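Local coordinates for protein transcriptional regulator (Streptococcus pneumoniae, PDB 2GNP) that probably acts as a sugar-responsive transcriptional regulator, this chain carrying a Rossmann-like domain of the putative sugar-binding family, at residues S147-D152 and L215-N220; F63-S68 and V187-C192; S21-E26 and I221-A226. All coordinates share one frame; numbering follows the deposited sequence.

Interaction 1: S147-D152 and L215-N220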
loop_
_atom_site.group_PDB
_atom_site.type_symbol
_atom_site.label_atom_id
_atom_site.label_comp_id
_atom_site.label_asym_id
_atom_site.label_seq_id
_atom_site.Cartn_x
_atom_site.Cartn_y
_atom_site.Cartn_z
ATOM N N SER A 147 -4.268 -15.006 9.287
ATOM C CA SER A 147 -5.048 -14.300 8.309
ATOM C C SER A 147 -4.181 -13.587 7.263
ATOM O O SER A 147 -4.531 -13.541 6.087
ATOM C CB SER A 147 -6.082 -13.364 8.987
ATOM O OG SER A 147 -7.139 -14.102 9.651
ATOM N N TRP A 148 -3.018 -13.052 7.664
ATOM C CA TRP A 148 -2.084 -12.513 6.668
ATOM C C TRP A 148 -1.623 -13.500 5.605
ATOM O O TRP A 148 -1.147 -13.071 4.544
ATOM C CB TRP A 148 -0.856 -11.938 7.372
ATOM C CG TRP A 148 -1.037 -10.646 8.108
ATOM C CD1 TRP A 148 -2.018 -9.657 7.894
ATOM C CD2 TRP A 148 -0.151 -10.120 9.086
ATOM N NE1 TRP A 148 -1.811 -8.606 8.722
ATOM C CE2 TRP A 148 -0.672 -8.858 9.483
ATOM C CE3 TRP A 148 1.031 -10.615 9.717
ATOM C CZ2 TRP A 148 -0.069 -8.071 10.453
ATOM C CZ3 TRP A 148 1.635 -9.808 10.707
ATOM C CH2 TRP A 148 1.091 -8.560 11.060
ATOM N N LYS A 149 -1.744 -14.798 5.896
ATOM C CA LYS A 149 -1.341 -15.848 4.962
ATOM C C LYS A 149 -2.452 -16.264 4.025
ATOM O O LYS A 149 -2.201 -17.023 3.094
ATOM C CB LYS A 149 -0.731 -17.051 5.694
ATOM C CG LYS A 149 0.508 -16.618 6.532
ATOM C CD LYS A 149 1.054 -17.713 7.420
ATOM C CE LYS A 149 2.383 -17.312 8.088
ATOM N NZ LYS A 149 3.397 -16.546 7.236
ATOM N N ASP A 150 -3.670 -15.798 4.271
ATOM C CA ASP A 150 -4.744 -16.196 3.386
ATOM C C ASP A 150 -5.765 -15.089 3.045
ATOM O O ASP A 150 -6.982 -15.333 2.846
ATOM C CB ASP A 150 -5.380 -17.512 3.864
ATOM C CG ASP A 150 -6.420 -17.299 4.849
ATOM O OD1 ASP A 150 -6.225 -16.434 5.725
ATOM O OD2 ASP A 150 -7.475 -17.973 4.713
ATOM N N LEU A 151 -5.242 -13.869 2.901
ATOM C CA LEU A 151 -6.108 -12.770 2.463
ATOM C C LEU A 151 -6.471 -12.917 0.995
ATOM O O LEU A 151 -5.715 -13.450 0.175
ATOM C CB LEU A 151 -5.401 -11.454 2.624
ATOM C CG LEU A 151 -5.204 -11.081 4.105
ATOM C CD1 LEU A 151 -4.401 -9.746 4.075
ATOM C CD2 LEU A 151 -6.487 -10.973 4.941
ATOM N N ASP A 152 -7.675 -12.441 0.681
ATOM C CA ASP A 152 -8.131 -12.389 -0.704
ATOM C C ASP A 152 -7.690 -11.108 -1.427
ATOM O O ASP A 152 -7.351 -11.145 -2.601
ATOM C CB ASP A 152 -9.656 -12.469 -0.770
ATOM C CG ASP A 152 -10.158 -13.809 -0.284
ATOM O OD1 ASP A 152 -9.904 -14.812 -0.986
ATOM O OD2 ASP A 152 -10.702 -13.890 0.816
ATOM N N LEU A 215 6.616 -9.109 3.119
ATOM C CA LEU A 215 6.546 -8.901 1.666
ATOM C C LEU A 215 6.222 -10.222 0.939
ATOM O O LEU A 215 5.424 -10.239 -0.004
ATOM C CB LEU A 215 7.870 -8.316 1.152
ATOM C CG LEU A 215 8.240 -6.960 1.699
ATOM C CD1 LEU A 215 9.437 -6.390 0.934
ATOM C CD2 LEU A 215 7.069 -5.995 1.547
ATOM N N GLU A 216 6.792 -11.335 1.439
ATOM C CA GLU A 216 6.476 -12.667 0.940
ATOM C C GLU A 216 4.985 -12.978 0.952
ATOM O O GLU A 216 4.412 -13.411 -0.065
ATOM C CB GLU A 216 7.263 -13.689 1.766
ATOM C CG GLU A 216 7.018 -15.141 1.435
ATOM C CD GLU A 216 7.537 -15.564 0.065
ATOM O OE1 GLU A 216 8.461 -14.905 -0.534
ATOM O OE2 GLU A 216 6.977 -16.566 -0.439
ATOM N N ASP A 217 4.326 -12.685 2.068
ATOM C CA ASP A 217 2.892 -12.903 2.129
ATOM C C ASP A 217 2.148 -11.862 1.275
ATOM O O ASP A 217 1.208 -12.226 0.519
ATOM C CB ASP A 217 2.405 -12.914 3.562
ATOM C CG ASP A 217 2.802 -14.212 4.299
ATOM O OD1 ASP A 217 2.887 -15.270 3.612
ATOM O OD2 ASP A 217 2.939 -14.157 5.547
ATOM N N LEU A 218 2.557 -10.597 1.371
ATOM C CA LEU A 218 1.878 -9.574 0.533
ATOM C C LEU A 218 1.863 -9.943 -0.936
ATOM O O LEU A 218 0.818 -9.871 -1.583
ATOM C CB LEU A 218 2.550 -8.215 0.729
ATOM C CG LEU A 218 1.963 -7.142 -0.173
ATOM C CD1 LEU A 218 0.542 -6.780 0.249
ATOM C CD2 LEU A 218 2.901 -5.880 -0.005
ATOM N N LYS A 219 3.002 -10.382 -1.440
ATOM C CA LYS A 219 3.165 -10.568 -2.871
ATOM C C LYS A 219 2.511 -11.839 -3.410
ATOM O O LYS A 219 2.528 -12.087 -4.605
ATOM C CB LYS A 219 4.628 -10.449 -3.297
ATOM C CG LYS A 219 5.465 -11.661 -3.042
ATOM C CD LYS A 219 6.939 -11.334 -3.120
ATOM C CE LYS A 219 7.809 -12.572 -3.319
ATOM N NZ LYS A 219 9.305 -12.337 -3.280
ATOM N N ASN A 220 1.939 -12.628 -2.504
ATOM C CA ASN A 220 1.195 -13.827 -2.875
ATOM C C ASN A 220 -0.314 -13.718 -2.661
ATOM O O ASN A 220 -1.045 -14.680 -2.926
ATOM C CB ASN A 220 1.797 -15.014 -2.119
ATOM C CG ASN A 220 3.068 -15.524 -2.799
ATOM O OD1 ASN A 220 2.943 -16.260 -3.789
ATOM N ND2 ASN A 220 4.277 -15.131 -2.318
HETATM O O HOH W 1 -0.610 -13.991 1.503
HETATM O O HOH W 2 3.805 -17.365 4.757
#
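Lys149 and Asp217 form the salt bridge of this contact. Lys149 NZ lies 3.0 Å from Asp217 OD2 and approaches it on the syn lone pair, the side of the other carboxylate oxygen. The lysine chain runs extended from the backbone and bends only at its last torsion (chi4 -41°), which turns NZ toward Asp217 OD2, while Lys149 CG packs 3.6 Å from Asp217 OD2. A water turns this ion pair into a small ring: it accepts from Lys149 NZ and donates to Asp217 OD1, so both carboxylate oxygens are engaged.

Here the loops leading into two neighbouring parallel strands of a Rossmann-like domain, 153-160 and 223-227, meet. A type I turn, Ser147 to Asp150, leaves helix 142-147 on the way to the first, and it faces the short helix 215-218 that precedes the second.

A second link runs through the backbone. Another water donates to Trp148 O at 3.2 Å and to Asp217 O at 2.7 Å, and Asp217 CB rests 3.7 Å from Trp148 O. The indole of Trp148 turns away from the helix, its NE1 bonded to Pro88 O. Just past the helix, Asn220 ND2 donates almost straight (179°) to Glu216 O.

Interaction 2: F63-S68 and V187-C192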
loop_
_atom_site.group_PDB
_atom_site.type_symbol
_atom_site.label_atom_id
_atom_site.label_comp_id
_atom_site.label_asym_id
_atom_site.label_seq_id
_atom_site.Cartn_x
_atom_site.Cartn_y
_atom_site.Cartn_z
ATOM N N PHE A 63 -5.967 -3.941 4.846
ATOM C CA PHE A 63 -5.702 -2.536 4.472
ATOM C C PHE A 63 -4.389 -2.109 5.104
ATOM O O PHE A 63 -4.088 -2.541 6.244
ATOM C CB PHE A 63 -6.774 -1.612 5.051
ATOM C CG PHE A 63 -7.813 -1.226 4.030
ATOM C CD1 PHE A 63 -8.633 -2.199 3.508
ATOM C CD2 PHE A 63 -7.886 0.073 3.518
ATOM C CE1 PHE A 63 -9.577 -1.873 2.527
ATOM C CE2 PHE A 63 -8.829 0.417 2.508
ATOM C CZ PHE A 63 -9.669 -0.565 2.038
ATOM N N SER A 64 -3.655 -1.230 4.410
ATOM C CA SER A 64 -2.587 -0.453 5.073
ATOM C C SER A 64 -3.178 0.929 5.475
ATOM O O SER A 64 -4.353 1.064 5.879
ATOM C CB SER A 64 -1.308 -0.372 4.216
ATOM O OG SER A 64 -0.218 0.079 4.964
ATOM N N TRP A 65 -2.339 1.960 5.401
ATOM C CA TRP A 65 -2.615 3.212 6.076
ATOM C C TRP A 65 -2.436 4.334 5.034
ATOM O O TRP A 65 -1.922 4.099 3.937
ATOM C CB TRP A 65 -1.635 3.376 7.290
ATOM C CG TRP A 65 -0.159 3.502 6.879
ATOM C CD1 TRP A 65 0.725 2.511 6.554
ATOM C CD2 TRP A 65 0.544 4.728 6.724
ATOM N NE1 TRP A 65 1.947 3.057 6.194
ATOM C CE2 TRP A 65 1.855 4.422 6.304
ATOM C CE3 TRP A 65 0.190 6.059 6.910
ATOM C CZ2 TRP A 65 2.811 5.414 6.068
ATOM C CZ3 TRP A 65 1.135 7.052 6.677
ATOM C CH2 TRP A 65 2.434 6.723 6.274
ATOM N N GLY A 66 -2.897 5.536 5.362
ATOM C CA GLY A 66 -2.589 6.692 4.522
ATOM C C GLY A 66 -3.614 7.433 3.719
ATOM O O GLY A 66 -4.796 7.038 3.608
ATOM N N LYS A 67 -3.148 8.564 3.151
ATOM C CA LYS A 67 -4.047 9.485 2.420
ATOM C C LYS A 67 -4.730 8.902 1.210
ATOM O O LYS A 67 -5.926 9.087 1.053
ATOM C CB LYS A 67 -3.341 10.802 2.011
ATOM C CG LYS A 67 -4.245 11.814 1.250
ATOM C CD LYS A 67 -3.384 13.045 0.792
ATOM C CE LYS A 67 -4.186 14.138 0.091
ATOM N NZ LYS A 67 -4.675 13.768 -1.269
ATOM N N SER A 68 -3.979 8.234 0.320
ATOM C CA SER A 68 -4.584 7.627 -0.867
ATOM C C SER A 68 -5.732 6.682 -0.489
ATOM O O SER A 68 -6.797 6.692 -1.111
ATOM C CB SER A 68 -3.535 6.828 -1.678
ATOM O OG SER A 68 -2.644 7.711 -2.379
ATOM N N VAL A 187 14.527 3.252 -0.946
ATOM C CA VAL A 187 13.817 4.142 -1.843
ATOM C C VAL A 187 12.334 4.337 -1.463
ATOM O O VAL A 187 11.684 5.269 -1.943
ATOM C CB VAL A 187 13.920 3.744 -3.345
ATOM C CG1 VAL A 187 15.420 3.678 -3.827
ATOM C CG2 VAL A 187 13.209 2.464 -3.627
ATOM N N GLY A 188 11.794 3.420 -0.664
ATOM C CA GLY A 188 10.362 3.538 -0.377
ATOM C C GLY A 188 9.914 2.488 0.613
ATOM O O GLY A 188 10.731 1.671 1.141
ATOM N N GLU A 189 8.606 2.546 0.918
ATOM C CA GLU A 189 7.989 1.514 1.797
ATOM C C GLU A 189 6.607 1.122 1.355
ATOM O O GLU A 189 5.913 1.889 0.680
ATOM C CB GLU A 189 8.007 1.811 3.285
ATOM C CG GLU A 189 7.036 2.827 3.903
ATOM C CD GLU A 189 5.485 2.675 3.779
ATOM O OE1 GLU A 189 4.759 1.631 3.967
ATOM O OE2 GLU A 189 4.895 3.756 3.457
ATOM N N ILE A 190 6.270 -0.117 1.705
ATOM C CA ILE A 190 4.928 -0.651 1.476
ATOM C C ILE A 190 4.626 -1.512 2.680
ATOM O O ILE A 190 5.470 -2.279 3.140
ATOM C CB ILE A 190 4.892 -1.410 0.105
ATOM C CG1 ILE A 190 3.451 -1.727 -0.340
ATOM C CG2 ILE A 190 5.816 -2.724 0.102
ATOM C CD1 ILE A 190 3.381 -2.265 -1.834
ATOM N N CYS A 191 3.412 -1.386 3.239
ATOM C CA CYS A 191 3.061 -2.105 4.468
ATOM C C CYS A 191 4.116 -1.900 5.581
ATOM O O CYS A 191 4.362 -2.800 6.356
ATOM C CB CYS A 191 2.856 -3.587 4.229
ATOM S SG CYS A 191 1.386 -3.872 3.194
ATOM N N CYS A 192 4.707 -0.721 5.594
ATOM C CA CYS A 192 5.683 -0.311 6.585
ATOM C C CYS A 192 7.006 -1.081 6.520
ATOM O O CYS A 192 7.765 -1.089 7.499
ATOM C CB CYS A 192 5.020 -0.379 7.993
ATOM S SG CYS A 192 3.583 0.748 8.104
HETATM O O HOH W 3 1.709 0.744 2.574
#
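Trp65 gives up the most surface here, and its indole meets two side chains of the opposite segment, Cys192 and Glu189. Cys192 SG comes to 3.4 Å from Trp65 NE1, in a sulfur-aromatic contact in which the sulfur lies 4.2 Å from the centroid of the five-membered ring and 55° off its normal, an oblique approach. Glu189 reaches the same indole farther along: its OE2 is 3.7 Å from Trp65 CZ2, and the carboxylate is turned 28° from the ring plane. A chi1 of 65° tucks Trp65 CG in between its own backbone N and C and turns the indole across to the other segment. Beyond the contact, Trp65 also touches Ile96.

Ser64, the next largest contributor, points its CB toward Cys191, and its OG lies 4.0 Å from Cys191 CA. The polar link between them goes through a water, 3.1 Å from Ser64 OG, that accepts from Cys191 N at 2.8 Å. Cys191 turns its own side chain away, to Val156 and Leu218.

Both segments adjoin strands of the Rossmann-like sheet that pair with 153-160, one parallel and the other antiparallel to it. Residues 63-68 leave the end of strand 60-63 and enter helix 67-75, with Gly66 as N-cap. Residues 187-192 run through strand 188-190 into the turn before strand 193-195, opening with a classic beta bulge in which Val187 and Gly188 face Phe195.

Within that turn, the bent chain of Glu189 folds back so that OE1 accepts from Cys192 N on its anti side. With the turn amide on one oxygen and the indole alongside, this buried carboxylate would be limited in how far it can rotate.

Interaction 3: S21-E26 and I221-A226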
loop_
_atom_site.group_PDB
_atom_site.type_symbol
_atom_site.label_atom_id
_atom_site.label_comp_id
_atom_site.label_asym_id
_atom_site.label_seq_id
_atom_site.Cartn_x
_atom_site.Cartn_y
_atom_site.Cartn_z
ATOM N N SER A 21 5.073 -7.462 -15.870
ATOM C CA SER A 21 4.295 -8.640 -15.534
ATOM C C SER A 21 3.281 -8.378 -14.419
ATOM O O SER A 21 3.062 -9.168 -13.472
ATOM C CB SER A 21 5.170 -9.875 -15.320
ATOM O OG SER A 21 4.434 -10.922 -14.699
ATOM N N LEU A 22 2.640 -7.236 -14.614
ATOM C CA LEU A 22 1.675 -6.674 -13.666
ATOM C C LEU A 22 0.307 -7.114 -14.186
ATOM O O LEU A 22 -0.036 -6.861 -15.367
ATOM C CB LEU A 22 1.814 -5.136 -13.698
ATOM C CG LEU A 22 0.732 -4.402 -12.949
ATOM C CD1 LEU A 22 1.016 -4.598 -11.441
ATOM C CD2 LEU A 22 0.749 -2.915 -13.241
ATOM N N GLU A 23 -0.491 -7.757 -13.358
ATOM C CA GLU A 23 -1.793 -8.284 -13.763
ATOM C C GLU A 23 -2.860 -7.250 -14.174
ATOM O O GLU A 23 -3.550 -7.441 -15.170
ATOM C CB GLU A 23 -2.294 -9.242 -12.670
ATOM C CG GLU A 23 -3.648 -9.799 -12.908
ATOM C CD GLU A 23 -4.041 -10.889 -11.866
ATOM O OE1 GLU A 23 -3.174 -11.718 -11.439
ATOM O OE2 GLU A 23 -5.232 -10.918 -11.488
ATOM N N SER A 24 -2.973 -6.170 -13.413
ATOM C CA SER A 24 -3.989 -5.156 -13.646
ATOM C C SER A 24 -3.429 -3.788 -13.427
ATOM O O SER A 24 -2.576 -3.584 -12.580
ATOM C CB SER A 24 -5.158 -5.307 -12.669
ATOM O OG SER A 24 -5.750 -6.573 -12.788
ATOM N N LEU A 25 -3.934 -2.839 -14.202
ATOM C CA LEU A 25 -3.423 -1.453 -14.187
ATOM C C LEU A 25 -4.428 -0.435 -14.737
ATOM O O LEU A 25 -4.987 -0.684 -15.795
ATOM C CB LEU A 25 -2.189 -1.350 -15.085
ATOM C CG LEU A 25 -1.565 0.011 -15.268
ATOM C CD1 LEU A 25 -1.069 0.651 -13.992
ATOM C CD2 LEU A 25 -0.403 -0.127 -16.248
ATOM N N GLU A 26 -4.684 0.619 -13.970
ATOM C CA GLU A 26 -5.438 1.776 -14.478
ATOM C C GLU A 26 -4.537 2.970 -14.417
ATOM O O GLU A 26 -3.961 3.264 -13.352
ATOM C CB GLU A 26 -6.738 2.056 -13.696
ATOM C CG GLU A 26 -7.898 1.046 -13.948
ATOM C CD GLU A 26 -7.735 -0.283 -13.199
ATOM O OE1 GLU A 26 -7.126 -0.277 -12.108
ATOM O OE2 GLU A 26 -8.269 -1.313 -13.688
ATOM N N ILE A 221 -0.769 -12.543 -2.186
ATOM C CA ILE A 221 -2.224 -12.275 -2.119
ATOM C C ILE A 221 -2.785 -12.272 -3.533
ATOM O O ILE A 221 -2.213 -11.642 -4.429
ATOM C CB ILE A 221 -2.513 -10.919 -1.395
ATOM C CG1 ILE A 221 -2.114 -11.081 0.071
ATOM C CG2 ILE A 221 -4.010 -10.519 -1.585
ATOM C CD1 ILE A 221 -2.128 -9.786 0.930
ATOM N N PRO A 222 -3.929 -12.963 -3.757
ATOM C CA PRO A 222 -4.477 -12.995 -5.116
ATOM C C PRO A 222 -4.750 -11.660 -5.773
ATOM O O PRO A 222 -4.490 -11.504 -6.986
ATOM C CB PRO A 222 -5.783 -13.788 -4.946
ATOM C CG PRO A 222 -5.564 -14.629 -3.755
ATOM C CD PRO A 222 -4.672 -13.857 -2.831
ATOM N N GLN A 223 -5.311 -10.696 -5.021
ATOM C CA GLN A 223 -5.541 -9.367 -5.615
ATOM C C GLN A 223 -4.953 -8.323 -4.677
ATOM O O GLN A 223 -5.422 -8.172 -3.575
ATOM C CB GLN A 223 -7.031 -9.117 -5.866
ATOM C CG GLN A 223 -7.675 -9.945 -7.013
ATOM C CD GLN A 223 -6.907 -9.833 -8.266
ATOM O OE1 GLN A 223 -6.343 -8.761 -8.572
ATOM N NE2 GLN A 223 -6.853 -10.936 -9.029
ATOM N N SER A 224 -3.884 -7.671 -5.094
ATOM C CA SER A 224 -3.261 -6.652 -4.237
ATOM C C SER A 224 -3.240 -5.355 -4.997
ATOM O O SER A 224 -2.610 -5.225 -6.057
ATOM C CB SER A 224 -1.836 -7.046 -3.835
ATOM O OG SER A 224 -1.089 -7.470 -4.975
ATOM N N LEU A 225 -3.912 -4.386 -4.435
ATOM C CA LEU A 225 -4.178 -3.115 -5.127
ATOM C C LEU A 225 -3.377 -2.051 -4.452
ATOM O O LEU A 225 -3.622 -1.766 -3.256
ATOM C CB LEU A 225 -5.665 -2.775 -5.032
ATOM C CG LEU A 225 -6.177 -1.378 -5.445
ATOM C CD1 LEU A 225 -5.827 -1.185 -6.938
ATOM C CD2 LEU A 225 -7.744 -1.241 -5.227
ATOM N N ALA A 226 -2.458 -1.416 -5.188
ATOM C CA ALA A 226 -1.779 -0.246 -4.672
ATOM C C ALA A 226 -2.305 0.988 -5.402
ATOM O O ALA A 226 -2.437 0.953 -6.618
ATOM C CB ALA A 226 -0.254 -0.376 -4.869
HETATM O O HOH W 4 -3.642 -13.279 -8.625
HETATM O O HOH W 5 -4.543 -8.025 -10.150
#
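Parallel strands 24-28 and 223-227 of the Rossmann-like sheet lie on either side of strand 248-252, and at their starting ends a polar link spans the gap between Glu23 and Gln223. Strand 248-252 pairs with both, so the two segments are not themselves sheet neighbours: the closest CA pair, Glu23 and Gln223, is 9.0 Å apart. Long side chains and waters do the joining.

Gln223 NE2 donates to Glu23 OE2 at 2.9 Å, with an N-H...O angle of 176°. The acceptor lies in the amide plane of the glutamine, but the donor meets OE2 on its syn side and 30° out of the carboxylate plane, and the two flat groups are turned 69° against each other. The side chains cross at about a right angle. Glu23 holds its chain straight, with CG opposite the backbone N, and so spans the distance, whereas Gln223 bends at chi2 to bring its amide round.

The intermediate strand begins next to this site. Asn247 pairs through its backbone with Ser24 and sends weak side-chain bonds to the carbonyls of Ile221 and Pro222, while Ser224 OG bonds to its backbone N. Glu26 OE1 takes a hydrogen bond from His248.

Two waters flank the direct bond. One lies 3.2 Å from Ser24 OG and donates to Gln223 OE1, linking the two side chains. The other donates to Glu23 OE1 at 3.3 Å and to Pro222 O at 2.6 Å.

In the fold
From the N terminus, residues 21-26 open the longest loop, which interaction 3 closes at 221-226 after nearly 200 residues; both other contacts lie within it. Interaction 2 starts next, at 63-68, and closes at 187-192. Interaction 1 begins between those two, at 147-152, and ends beyond them at 215-220, so interactions 1 and 2 cross. They touch where Leu215 and Leu218 pack on Ile190 and Cys191. Interactions 1 and 3 meet through a probable backbone hydrogen bond between Asp152 and Gln223, and helix 215-218 is followed, after a short loop, by strand 223-227. Together the contacts tie strand ends and connecting loops across one sheet.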